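Local coordinates for epoxyqueuosine reductase (Streptococcus thermophilus, PDB 5D6S), which belongs to the QueG family of epoxyqueuosine reductases and binds cobalamin together with two iron-sulfur (SF4) clusters, at residues A[316-319]-A[320-324]. Residues are numbered along the deposited sequence; the frame is centred on the assembly and turned at random.
Sequences RGKN and ILQRN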
loop_
_atom_site.group_PDB
_atom_site.type_symbol
_atom_site.label_atom_id
_atom_site.label_comp_id
_atom_site.label_asym_id
_atom_site.label_seq_id
_atom_site.Cartn_x
_atom_site.Cartn_y
_atom_site.Cartn_z
ATOM N N ARG A 316 -1.813 -4.677 10.162
ATOM C CA ARG A 316 -2.669 -5.830 10.453
ATOM C C ARG A 316 -1.957 -6.954 11.172
ATOM O O ARG A 316 -2.503 -8.037 11.288
ATOM C CB ARG A 316 -3.257 -6.390 9.162
ATOM C CG ARG A 316 -3.757 -5.324 8.227
ATOM C CD ARG A 316 -4.707 -5.935 7.223
ATOM N NE ARG A 316 -6.089 -5.865 7.662
ATOM C CZ ARG A 316 -7.116 -6.238 6.919
ATOM N NH1 ARG A 316 -8.330 -6.083 7.393
ATOM N NH2 ARG A 316 -6.946 -6.776 5.712
ATOM N N GLY A 317 -0.712 -6.732 11.577
ATOM C CA GLY A 317 0.076 -7.775 12.220
ATOM C C GLY A 317 0.822 -8.683 11.253
ATOM O O GLY A 317 0.798 -8.503 10.034
ATOM N N LYS A 318 1.484 -9.674 11.826
ATOM C CA LYS A 318 2.443 -10.476 11.111
ATOM C C LYS A 318 1.803 -11.479 10.127
ATOM O O LYS A 318 2.445 -11.888 9.134
ATOM C CB LYS A 318 3.334 -11.208 12.113
ATOM C CG LYS A 318 2.653 -12.345 12.865
ATOM C CD LYS A 318 3.678 -13.053 13.737
ATOM C CE LYS A 318 3.050 -14.049 14.664
ATOM N NZ LYS A 318 2.298 -15.102 13.928
ATOM N N ASN A 319 0.578 -11.909 10.426
ATOM C CA ASN A 319 0.016 -13.065 9.738
ATOM C C ASN A 319 -0.162 -12.910 8.229
ATOM O O ASN A 319 0.210 -13.817 7.461
ATOM C CB ASN A 319 -1.267 -13.485 10.380
ATOM C CG ASN A 319 -1.065 -14.226 11.709
ATOM O OD1 ASN A 319 0.027 -14.563 12.120
ATOM N ND2 ASN A 319 -2.160 -14.484 12.367
ATOM N N ILE A 320 -0.683 -11.780 7.775
ATOM C CA ILE A 320 -0.791 -11.591 6.333
ATOM C C ILE A 320 0.595 -11.558 5.654
ATOM O O ILE A 320 0.797 -12.112 4.575
ATOM C CB ILE A 320 -1.588 -10.342 5.937
ATOM C CG1 ILE A 320 -1.065 -9.097 6.640
ATOM C CG2 ILE A 320 -3.064 -10.535 6.208
ATOM C CD1 ILE A 320 -1.503 -7.838 5.944
ATOM N N LEU A 321 1.561 -10.980 6.333
ATOM C CA LEU A 321 2.915 -10.948 5.798
ATOM C C LEU A 321 3.568 -12.312 5.776
ATOM O O LEU A 321 4.206 -12.654 4.797
ATOM C CB LEU A 321 3.774 -9.955 6.586
ATOM C CG LEU A 321 3.177 -8.539 6.625
ATOM C CD1 LEU A 321 4.109 -7.602 7.358
ATOM C CD2 LEU A 321 2.936 -8.024 5.213
ATOM N N GLN A 322 3.399 -13.114 6.831
ATOM C CA GLN A 322 3.995 -14.446 6.838
ATOM C C GLN A 322 3.340 -15.345 5.789
ATOM O O GLN A 322 4.024 -16.129 5.134
ATOM C CB GLN A 322 3.953 -15.049 8.235
ATOM C CG GLN A 322 4.890 -14.299 9.183
ATOM C CD GLN A 322 4.888 -14.815 10.612
ATOM O OE1 GLN A 322 3.895 -15.376 11.085
ATOM N NE2 GLN A 322 6.002 -14.604 11.315
ATOM N N ARG A 323 2.021 -15.221 5.614
ATOM C CA ARG A 323 1.367 -15.903 4.511
ATOM C C ARG A 323 2.085 -15.546 3.194
ATOM O O ARG A 323 2.407 -16.410 2.399
ATOM C CB ARG A 323 -0.146 -15.524 4.410
ATOM C CG ARG A 323 -0.694 -15.727 3.001
ATOM C CD ARG A 323 -2.190 -15.746 2.821
ATOM N NE ARG A 323 -2.991 -14.498 2.733
ATOM C CZ ARG A 323 -2.574 -13.242 2.635
ATOM N NH1 ARG A 323 -1.300 -12.889 2.582
ATOM N NH2 ARG A 323 -3.480 -12.292 2.595
ATOM N N ASN A 324 2.264 -14.244 2.963
ATOM C CA ASN A 324 2.865 -13.756 1.735
ATOM C C ASN A 324 4.295 -14.257 1.569
ATOM O O ASN A 324 4.729 -14.575 0.468
ATOM C CB ASN A 324 2.871 -12.223 1.701
ATOM C CG ASN A 324 1.478 -11.642 1.715
ATOM O OD1 ASN A 324 0.511 -12.330 1.406
ATOM N ND2 ASN A 324 1.363 -10.372 2.056
#
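K318 and Q322, one helical turn apart, lean their side chains across each other at a slant. CD of K318 stands off the plane of the Q322 amide, displaced toward its oxygen and nitrogen end, 3.8 Å from CD of Q322. From there the lysine chain, extended as far as CE, bends at chi4 (59°) to bring NZ over to the amide oxygen. That bond is long: K318 NZ to Q322 OE1 measures 3.3 Å, with the nitrogen tilted from the carbonyl plane. K318 NZ also donates to OD1 of N319 at 3.0 Å, approaching nearly end-on to that C=O. The ammonium group thus bridges two side-chain amide oxygens, and the amide planes of N319 and Q322 are 27° apart. NE2 of Q322 donates to the carbonyl oxygens of F296 and L299.

The pair sits at the N-terminal end of helix 318-331, reached from a loop through G317, whose positive phi suits a residue with no side chain. Two i to i+4 bonds run here, Q322 N to K318 O at 2.8 Å and R323 N to N319 O at 2.9 Å; the latter oxygen also accepts from H353 NE2 in helix 351-364.

R316, just upstream, meets I320 by its methylenes. Their side chains cross at about a right angle, with CD1 of I320 3.9 Å from CD of R316. CG1 of I320 sits between its own backbone N and carbonyl carbon (chi1 52°), and the extended chi2 carries CD1 out to the arginine. Beyond that contact R316 NH2 donates to the carbonyl oxygen of Q243; the R316 side chain is about 9 Å from the bound cobalamin.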